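IroE protein (Escherichia coli, PDB 2GZS) hydrolyses the trilactone siderophore enterobactin and its C-glucosylated salmochelin forms, preferring the iron-free compounds and tending to cut only once to give linear trimers. Local coordinates at residues 57-62 against 254-259; 29-34 against 73-78; 8-13 against 62-67. All coordinates share one frame; numbering follows the deposited sequence.

From the N terminus, contact 3 is met first: residues 8-13, the turn and first residues of edge strand 11-19, meet residues 62-67, which begin within helix 60-66, closing a loop of 48 residues. Contact 2 pairs strand 26-34 with strand 73-79 inside the sheet and closes 38 residues; contact 1 closes 191, from residues 57-62 to helix 247-262 near the C terminus. None nests within another: along the chain every pair crosses. Contacts 1 and 3 share helix 60-66 and Leu62, and Asp60 OD1 lies 2.6 Å from Ser8 OG. Strands 11-19 and 26-34 are sheet neighbours, joining contacts 2 and 3, while Leu259 packs on Ile74 between contacts 1 and 2.

Contact 1 of 3, residues 57-62 against 254-259; sequences RLDDEL and SFRQAL
Arg57 lays the root of its side chain against the ring of Phe255, with CB 3.7 Å from CE2 of that ring. Its CG is anti to its own carbonyl carbon (chi1 -69°), and the extended chain carries the guanidinium past the ring, leaving the contact to methylenes; the guanidinium plane is turned 64° from the ring. Arg57 O is close to Arg256 NH2, but the angle is too poor for a hydrogen bond. Leu58 adds looser packing, CD1 standing 4.4 Å from Phe255 CE1. Asp59 has two tasks. As N-cap of helix 60-66 it takes the amide of Leu62 on OD1 (N to OD1 3.1 Å, met nearly along the C-O axis), and at the edge of the Arg256 guanidinium its OD2 accepts a weak, long but fairly straight bond from NH1 at 3.5 Å (166°), part of a salt bridge. Cutting this side chain back to an alanine is likely to leave the Leu62 amide without its cap and Arg256 without its carboxylate partner. Leu62 supplies the apolar end: its CD2 reaches Arg256 CG at 3.8 Å and Leu259 CD1 at 3.9 Å, the two leucines crossing at about a right angle. Arg256 CG also sits over the centre of the Phe255 ring, so this one methylene touches both the ring and Leu62, from directions roughly at right angles, while the guanidinium reaches Asp59. Behind the contact, Phe255 touches Trp146 and Leu259 touches Leu46 and Met48, which places helix 247-262 against the central strands. The contact joins the N-cap of helix 60-66 to the side of helix 247-262 in an alpha/beta-hydrolase fold; the latter helix begins at the active-site residue His247, whose side chain is about 8 Å from that of Arg57.

Contact 2 of 3, residues 29-34 against 73-78; sequences VWTAVP and VIVAVG
Val29 and Val75 meet at the apolar centre through their CG1 methyls, 3.5 Å apart and tighter than usual van der Waals contact. In each valine CG1 stands anti to the backbone N (chi1 176° and 180°), which turns the two methyls toward one another across the strands. On the same face of the sheet, Thr31 brings CG2 to 3.8 Å from Val73 CG1, and helix 117-132 covers this face, with Val132 touching both Thr31 and Val75. The other face carries Trp30, Ala32, Ile74 and Ala76: Ala32 CB is 4.0 Å from Ile74 CB, and the indole of Trp30 has Ala76 O and Gly78 CA near its plane, at its edge. At the far end Pro34 CD packs on Val73 CG2 at 3.9 Å, the two side chains crossing at about a right angle. The polar part is the backbone. Trp30 and Ala76 form one hydrogen-bonded antiparallel pair, with Ala76 N to Trp30 O at 2.8 Å; Ala32 and Ile74 form the next, with Ala32 N to Ile74 O also 2.8 Å and nearly straight. The strand axes, 4.7 Å apart at 170°, fit this antiparallel register. Strand 11-19 flanks strand 26-34 on its outer side, and strand 43-48 flanks strand 73-79 on the other. With apolar groups on both faces and four amides paired with four carbonyls, the chemistry implies a buried sheet interior whose backbone polarity is met across the strands.

Contact 3 of 3, residues 8-13 against 62-67; sequences SVFYHF and LLKQLS
Phe10 spreads its ring flat over the helix backbone itself: Lys64 CA lies 3.8 Å from the ring centroid and 10° off its normal, a CH-pi contact centred on the face. In this alpha/beta-hydrolase fold the contact joins the N-terminal edge strand 11-19 and the turn before it to helix 60-66, whose short axis crosses that of strand 11-13 at 122°. Phe10 and Lys64 run side by side in the same direction, and Lys64 CB comes to 3.5 Å from Phe10 CZ; the ammonium end extends beyond the ring. Leu63 makes most of the remaining contact from the helix. It sends CD2 over one face of the Tyr11 ring, offset toward the rim at 4.0 Å from the centroid, while CD1 touches Ser8 OG and approaches the edge of the Phe13 ring. With chi1 at 171°, Ser8 turns OG away from its own N, and this oxygen accepts from Phe10 N at 3.0 Å, an ST turn; it is also hydrogen-bonded to Asp60, which ties the turn to the start of the helix. Tyr11 rests its hydroxyl end on Leu66, OH to CD1 being 3.7 Å, and that hydroxyl is hydrogen-bonded to Pro72 O. The direct contact across the two segments is therefore aromatic and aliphatic, with polar links beside it. Ser67 OG donates to Leu63 O, reaching it from the opposite face to Ser67 N; a water then bridges the segments, donating to Phe10 O at 2.8 Å and to Ser67 OG at 2.7 Å.

Contact 1 of 3, residues 57-62 against 254-259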
loop_
_atom_site.group_PDB
_atom_site.type_symbol
_atom_site.label_atom_id
_atom_site.label_comp_id
_atom_site.label_asym_id
_atom_site.label_seq_id
_atom_site.Cartn_x
_atom_site.Cartn_y
_atom_site.Cartn_z
ATOM N N ARG A 57 7.609 12.268 4.200
ATOM C CA ARG A 57 7.198 12.133 5.626
ATOM C C ARG A 57 8.119 11.133 6.306
ATOM O O ARG A 57 8.016 10.969 7.522
ATOM C CB ARG A 57 5.740 11.672 5.680
ATOM C CG ARG A 57 4.720 12.691 5.208
ATOM C CD ARG A 57 3.398 12.056 4.830
ATOM N NE ARG A 57 2.333 13.025 4.705
ATOM C CZ ARG A 57 2.095 14.025 3.913
ATOM N NH1 ARG A 57 2.949 14.357 2.943
ATOM N NH2 ARG A 57 0.971 14.745 4.072
ATOM N N LEU A 58 9.004 10.429 5.605
ATOM C CA LEU A 58 9.862 9.436 6.227
ATOM C C LEU A 58 10.952 10.152 7.012
ATOM O O LEU A 58 11.492 11.119 6.486
ATOM C CB LEU A 58 10.404 8.515 5.143
ATOM C CG LEU A 58 11.105 7.251 5.556
ATOM C CD1 LEU A 58 10.096 6.343 6.274
ATOM C CD2 LEU A 58 11.715 6.497 4.350
ATOM N N ASP A 59 11.170 9.699 8.252
ATOM C CA ASP A 59 12.143 10.459 9.055
ATOM C C ASP A 59 12.938 9.437 9.885
ATOM O O ASP A 59 12.564 8.275 9.989
ATOM C CB ASP A 59 11.510 11.524 9.934
ATOM C CG ASP A 59 10.450 11.021 10.888
ATOM O OD1 ASP A 59 10.452 9.853 11.308
ATOM O OD2 ASP A 59 9.533 11.802 11.223
ATOM N N ASP A 60 14.032 9.997 10.452
ATOM C CA ASP A 60 14.936 9.092 11.159
ATOM C C ASP A 60 14.262 8.478 12.387
ATOM O O ASP A 60 14.661 7.349 12.709
ATOM C CB ASP A 60 16.237 9.821 11.551
ATOM C CG ASP A 60 17.374 9.766 10.554
ATOM O OD1 ASP A 60 17.369 8.951 9.604
ATOM O OD2 ASP A 60 18.334 10.575 10.701
ATOM N N GLU A 61 13.342 9.168 13.085
ATOM C CA GLU A 61 12.739 8.545 14.271
ATOM C C GLU A 61 11.974 7.283 13.859
ATOM O O GLU A 61 12.050 6.294 14.544
ATOM C CB GLU A 61 11.722 9.369 15.088
ATOM C CG GLU A 61 11.039 8.625 16.214
ATOM C CD GLU A 61 9.588 8.214 16.303
ATOM O OE1 GLU A 61 8.833 8.083 15.283
ATOM O OE2 GLU A 61 9.122 7.966 17.489
ATOM N N LEU A 62 11.220 7.274 12.747
ATOM C CA LEU A 62 10.567 6.060 12.322
ATOM C C LEU A 62 11.580 4.981 11.930
ATOM O O LEU A 62 11.408 3.864 12.354
ATOM C CB LEU A 62 9.615 6.371 11.124
ATOM C CG LEU A 62 8.898 5.116 10.570
ATOM C CD1 LEU A 62 7.914 4.441 11.463
ATOM C CD2 LEU A 62 8.187 5.551 9.285
ATOM N N SER A 254 -1.406 5.729 9.205
ATOM C CA SER A 254 -1.625 4.421 8.572
ATOM C C SER A 254 -0.305 3.958 7.882
ATOM O O SER A 254 -0.046 2.768 8.050
ATOM C CB SER A 254 -2.828 4.533 7.619
ATOM O OG SER A 254 -2.550 5.335 6.496
ATOM N N PHE A 255 0.413 4.869 7.236
ATOM C CA PHE A 255 1.639 4.310 6.587
ATOM C C PHE A 255 2.632 3.947 7.686
ATOM O O PHE A 255 3.338 2.947 7.557
ATOM C CB PHE A 255 2.182 5.286 5.560
ATOM C CG PHE A 255 3.317 6.213 5.882
ATOM C CD1 PHE A 255 4.666 5.769 5.983
ATOM C CD2 PHE A 255 3.119 7.574 6.070
ATOM C CE1 PHE A 255 5.700 6.644 6.274
ATOM C CE2 PHE A 255 4.143 8.433 6.397
ATOM C CZ PHE A 255 5.460 7.983 6.498
ATOM N N ARG A 256 2.742 4.780 8.724
ATOM C CA ARG A 256 3.785 4.447 9.733
ATOM C C ARG A 256 3.392 3.224 10.484
ATOM O O ARG A 256 4.214 2.343 10.790
ATOM C CB ARG A 256 3.950 5.678 10.634
ATOM C CG ARG A 256 4.618 6.831 9.932
ATOM C CD ARG A 256 4.728 7.995 10.937
ATOM N NE ARG A 256 4.870 9.237 10.195
ATOM C CZ ARG A 256 5.929 10.021 10.324
ATOM N NH1 ARG A 256 6.848 9.603 11.187
ATOM N NH2 ARG A 256 5.953 11.130 9.595
ATOM N N GLN A 257 2.126 3.025 10.851
ATOM C CA GLN A 257 1.716 1.850 11.582
ATOM C C GLN A 257 1.843 0.586 10.722
ATOM O O GLN A 257 2.169 -0.467 11.236
ATOM C CB GLN A 257 0.299 2.016 12.197
ATOM C CG GLN A 257 -0.094 0.797 13.044
ATOM C CD GLN A 257 0.766 0.692 14.307
ATOM O OE1 GLN A 257 0.691 1.572 15.166
ATOM N NE2 GLN A 257 1.599 -0.331 14.439
ATOM N N ALA A 258 1.613 0.738 9.399
ATOM C CA ALA A 258 1.848 -0.431 8.534
ATOM C C ALA A 258 3.334 -0.832 8.537
ATOM O O ALA A 258 3.581 -2.023 8.629
ATOM C CB ALA A 258 1.331 -0.100 7.126
ATOM N N LEU A 259 4.173 0.176 8.416
ATOM C CA LEU A 259 5.616 -0.217 8.498
ATOM C C LEU A 259 5.931 -0.874 9.831
ATOM O O LEU A 259 6.641 -1.865 9.939
ATOM C CB LEU A 259 6.440 1.037 8.256
ATOM C CG LEU A 259 6.532 1.514 6.825
ATOM C CD1 LEU A 259 7.050 2.941 6.689
ATOM C CD2 LEU A 259 7.463 0.549 6.022
#

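Contact 2 of 3, residues 29-34 against 73-78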
loop_
_atom_site.group_PDB
_atom_site.type_symbol
_atom_site.label_atom_id
_atom_site.label_comp_id
_atom_site.label_asym_id
_atom_site.label_seq_id
_atom_site.Cartn_x
_atom_site.Cartn_y
_atom_site.Cartn_z
ATOM N N VAL A 29 10.568 5.494 -8.252
ATOM C CA VAL A 29 10.414 4.459 -7.238
ATOM C C VAL A 29 11.667 4.508 -6.350
ATOM O O VAL A 29 12.795 4.368 -6.859
ATOM C CB VAL A 29 10.242 3.068 -7.855
ATOM C CG1 VAL A 29 10.173 1.984 -6.767
ATOM C CG2 VAL A 29 8.993 3.128 -8.748
ATOM N N TRP A 30 11.432 4.716 -5.064
ATOM C CA TRP A 30 12.545 4.732 -4.114
ATOM C C TRP A 30 12.551 3.403 -3.364
ATOM O O TRP A 30 11.521 2.889 -2.890
ATOM C CB TRP A 30 12.442 5.839 -3.085
ATOM C CG TRP A 30 12.569 7.216 -3.611
ATOM C CD1 TRP A 30 13.741 7.937 -3.646
ATOM C CD2 TRP A 30 11.556 8.075 -4.166
ATOM N NE1 TRP A 30 13.498 9.184 -4.191
ATOM C CE2 TRP A 30 12.156 9.278 -4.517
ATOM C CE3 TRP A 30 10.166 7.864 -4.383
ATOM C CZ2 TRP A 30 11.447 10.321 -5.075
ATOM C CZ3 TRP A 30 9.457 8.926 -4.956
ATOM C CH2 TRP A 30 10.090 10.122 -5.302
ATOM N N THR A 31 13.733 2.803 -3.262
ATOM C CA THR A 31 13.926 1.606 -2.464
ATOM C C THR A 31 14.806 1.935 -1.257
ATOM O O THR A 31 15.941 2.415 -1.457
ATOM C CB THR A 31 14.524 0.457 -3.286
ATOM O OG1 THR A 31 13.646 0.186 -4.399
ATOM C CG2 THR A 31 14.548 -0.840 -2.493
ATOM N N ALA A 32 14.328 1.754 -0.045
ATOM C CA ALA A 32 15.030 2.003 1.191
ATOM C C ALA A 32 15.376 0.653 1.788
ATOM O O ALA A 32 14.507 -0.125 2.137
ATOM C CB ALA A 32 14.210 2.858 2.180
ATOM N N VAL A 33 16.699 0.355 1.912
ATOM C CA VAL A 33 17.164 -0.936 2.412
ATOM C C VAL A 33 17.781 -0.720 3.801
ATOM O O VAL A 33 18.595 0.219 3.913
ATOM C CB VAL A 33 18.229 -1.550 1.490
ATOM C CG1 VAL A 33 18.741 -2.850 2.046
ATOM C CG2 VAL A 33 17.691 -1.802 0.060
ATOM N N PRO A 34 17.436 -1.498 4.792
ATOM C CA PRO A 34 18.027 -1.308 6.131
ATOM C C PRO A 34 19.558 -1.485 6.084
ATOM O O PRO A 34 20.069 -2.271 5.301
ATOM C CB PRO A 34 17.398 -2.406 6.947
ATOM C CG PRO A 34 16.091 -2.733 6.226
ATOM C CD PRO A 34 16.461 -2.623 4.769
ATOM N N VAL A 73 12.500 -3.647 4.048
ATOM C CA VAL A 73 12.706 -2.864 2.830
ATOM C C VAL A 73 11.434 -2.037 2.505
ATOM O O VAL A 73 10.332 -2.607 2.650
ATOM C CB VAL A 73 13.089 -3.758 1.657
ATOM C CG1 VAL A 73 13.207 -3.083 0.310
ATOM C CG2 VAL A 73 14.479 -4.422 1.984
ATOM N N ILE A 74 11.653 -0.794 2.142
ATOM C CA ILE A 74 10.493 0.086 1.864
ATOM C C ILE A 74 10.581 0.449 0.395
ATOM O O ILE A 74 11.608 0.966 -0.090
ATOM C CB ILE A 74 10.595 1.344 2.714
ATOM C CG1 ILE A 74 10.792 1.019 4.212
ATOM C CG2 ILE A 74 9.391 2.208 2.441
ATOM C CD1 ILE A 74 10.820 2.279 5.058
ATOM N N VAL A 75 9.523 0.213 -0.373
ATOM C CA VAL A 75 9.504 0.582 -1.784
ATOM C C VAL A 75 8.425 1.642 -1.935
ATOM O O VAL A 75 7.242 1.282 -1.835
ATOM C CB VAL A 75 9.245 -0.597 -2.742
ATOM C CG1 VAL A 75 9.232 -0.129 -4.178
ATOM C CG2 VAL A 75 10.291 -1.690 -2.508
ATOM N N ALA A 76 8.802 2.893 -2.139
ATOM C CA ALA A 76 7.812 3.962 -2.263
ATOM C C ALA A 76 7.599 4.199 -3.747
ATOM O O ALA A 76 8.497 4.610 -4.476
ATOM C CB ALA A 76 8.365 5.210 -1.590
ATOM N N VAL A 77 6.363 3.872 -4.196
ATOM C CA VAL A 77 6.087 3.920 -5.651
ATOM C C VAL A 77 5.445 5.281 -5.923
ATOM O O VAL A 77 4.232 5.436 -5.599
ATOM C CB VAL A 77 5.177 2.779 -6.061
ATOM C CG1 VAL A 77 4.911 2.796 -7.563
ATOM C CG2 VAL A 77 5.848 1.458 -5.591
ATOM N N GLY A 78 6.207 6.227 -6.451
ATOM C CA GLY A 78 5.725 7.568 -6.697
ATOM C C GLY A 78 5.767 7.942 -8.172
ATOM O O GLY A 78 5.820 7.018 -9.001
#

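Contact 3 of 3, residues 8-13 against 62-67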
loop_
_atom_site.group_PDB
_atom_site.type_symbol
_atom_site.label_atom_id
_atom_site.label_comp_id
_atom_site.label_asym_id
_atom_site.label_seq_id
_atom_site.Cartn_x
_atom_site.Cartn_y
_atom_site.Cartn_z
ATOM N N SER A 8 20.496 8.225 5.495
ATOM C CA SER A 8 20.171 7.954 6.879
ATOM C C SER A 8 21.182 6.967 7.460
ATOM O O SER A 8 21.690 6.068 6.743
ATOM C CB SER A 8 18.761 7.405 7.054
ATOM O OG SER A 8 18.532 6.957 8.356
ATOM N N VAL A 9 21.464 7.144 8.767
ATOM C CA VAL A 9 22.358 6.132 9.305
ATOM C C VAL A 9 21.683 4.793 9.382
ATOM O O VAL A 9 22.291 3.739 9.533
ATOM C CB VAL A 9 22.853 6.558 10.708
ATOM C CG1 VAL A 9 23.866 7.652 10.619
ATOM C CG2 VAL A 9 21.663 7.026 11.567
ATOM N N PHE A 10 20.324 4.701 9.320
ATOM C CA PHE A 10 19.637 3.461 9.518
ATOM C C PHE A 10 19.357 2.659 8.220
ATOM O O PHE A 10 19.146 1.478 8.279
ATOM C CB PHE A 10 18.273 3.807 10.192
ATOM C CG PHE A 10 18.455 4.249 11.668
ATOM C CD1 PHE A 10 18.801 3.322 12.609
ATOM C CD2 PHE A 10 18.271 5.597 11.953
ATOM C CE1 PHE A 10 18.950 3.757 13.939
ATOM C CE2 PHE A 10 18.429 6.046 13.260
ATOM C CZ PHE A 10 18.803 5.108 14.192
ATOM N N TYR A 11 19.363 3.382 7.109
ATOM C CA TYR A 11 18.881 2.856 5.821
ATOM C C TYR A 11 19.636 3.531 4.680
ATOM O O TYR A 11 20.090 4.653 4.786
ATOM C CB TYR A 11 17.397 3.229 5.605
ATOM C CG TYR A 11 16.329 2.319 6.085
ATOM C CD1 TYR A 11 16.001 2.209 7.440
ATOM C CD2 TYR A 11 15.602 1.502 5.203
ATOM C CE1 TYR A 11 15.030 1.378 7.973
ATOM C CE2 TYR A 11 14.620 0.666 5.727
ATOM C CZ TYR A 11 14.308 0.592 7.078
ATOM O OH TYR A 11 13.339 -0.243 7.581
ATOM N N HIS A 12 19.783 2.843 3.550
ATOM C CA HIS A 12 20.347 3.438 2.344
ATOM C C HIS A 12 19.295 3.381 1.226
ATOM O O HIS A 12 18.468 2.506 1.207
ATOM C CB HIS A 12 21.601 2.722 1.839
ATOM C CG HIS A 12 21.638 1.256 1.653
ATOM N ND1 HIS A 12 21.670 0.353 2.675
ATOM C CD2 HIS A 12 21.653 0.497 0.516
ATOM C CE1 HIS A 12 21.718 -0.903 2.251
ATOM N NE2 HIS A 12 21.698 -0.800 0.936
ATOM N N PHE A 13 19.413 4.309 0.324
ATOM C CA PHE A 13 18.321 4.493 -0.646
ATOM C C PHE A 13 18.826 4.473 -2.067
ATOM O O PHE A 13 19.922 4.911 -2.361
ATOM C CB PHE A 13 17.749 5.890 -0.425
ATOM C CG PHE A 13 17.159 6.095 0.936
ATOM C CD1 PHE A 13 15.811 5.924 1.128
ATOM C CD2 PHE A 13 18.010 6.449 2.001
ATOM C CE1 PHE A 13 15.295 6.121 2.397
ATOM C CE2 PHE A 13 17.463 6.640 3.259
ATOM C CZ PHE A 13 16.118 6.462 3.457
ATOM N N LEU A 62 11.220 7.274 12.747
ATOM C CA LEU A 62 10.567 6.060 12.322
ATOM C C LEU A 62 11.580 4.981 11.930
ATOM O O LEU A 62 11.408 3.864 12.354
ATOM C CB LEU A 62 9.615 6.371 11.124
ATOM C CG LEU A 62 8.898 5.116 10.570
ATOM C CD1 LEU A 62 7.914 4.441 11.463
ATOM C CD2 LEU A 62 8.187 5.551 9.285
ATOM N N LEU A 63 12.605 5.387 11.174
ATOM C CA LEU A 63 13.601 4.365 10.793
ATOM C C LEU A 63 14.311 3.724 11.998
ATOM O O LEU A 63 14.497 2.528 11.910
ATOM C CB LEU A 63 14.578 5.017 9.816
ATOM C CG LEU A 63 13.957 5.613 8.513
ATOM C CD1 LEU A 63 15.073 6.137 7.591
ATOM C CD2 LEU A 63 13.093 4.590 7.788
ATOM N N LYS A 64 14.576 4.567 12.996
ATOM C CA LYS A 64 15.159 4.050 14.246
ATOM C C LYS A 64 14.248 3.035 14.879
ATOM O O LYS A 64 14.619 1.942 15.255
ATOM C CB LYS A 64 15.445 5.254 15.137
ATOM C CG LYS A 64 15.880 4.852 16.555
ATOM C CD LYS A 64 16.158 6.161 17.306
ATOM C CE LYS A 64 16.436 5.957 18.781
ATOM N NZ LYS A 64 15.217 6.059 19.639
ATOM N N GLN A 65 12.929 3.360 14.970
ATOM C CA GLN A 65 12.021 2.433 15.625
ATOM C C GLN A 65 11.829 1.109 14.872
ATOM O O GLN A 65 11.710 0.021 15.338
ATOM C CB GLN A 65 10.653 3.137 15.853
ATOM C CG GLN A 65 9.667 2.305 16.657
ATOM C CD GLN A 65 10.149 2.083 18.117
ATOM O OE1 GLN A 65 10.676 3.053 18.674
ATOM N NE2 GLN A 65 9.966 0.888 18.625
ATOM N N LEU A 66 11.748 1.245 13.504
ATOM C CA LEU A 66 11.726 0.033 12.695
ATOM C C LEU A 66 12.902 -0.896 12.914
ATOM O O LEU A 66 12.798 -2.109 12.884
ATOM C CB LEU A 66 11.685 0.408 11.189
ATOM C CG LEU A 66 10.412 1.157 10.743
ATOM C CD1 LEU A 66 10.561 1.494 9.254
ATOM C CD2 LEU A 66 9.129 0.396 10.947
ATOM N N SER A 67 14.025 -0.179 13.151
ATOM C CA SER A 67 15.257 -0.968 13.336
ATOM C C SER A 67 15.307 -1.614 14.712
ATOM O O SER A 67 16.217 -2.386 15.037
ATOM C CB SER A 67 16.417 0.010 13.121
ATOM O OG SER A 67 16.454 0.569 11.836
HETATM O O HOH W 1 18.260 -0.440 10.122
#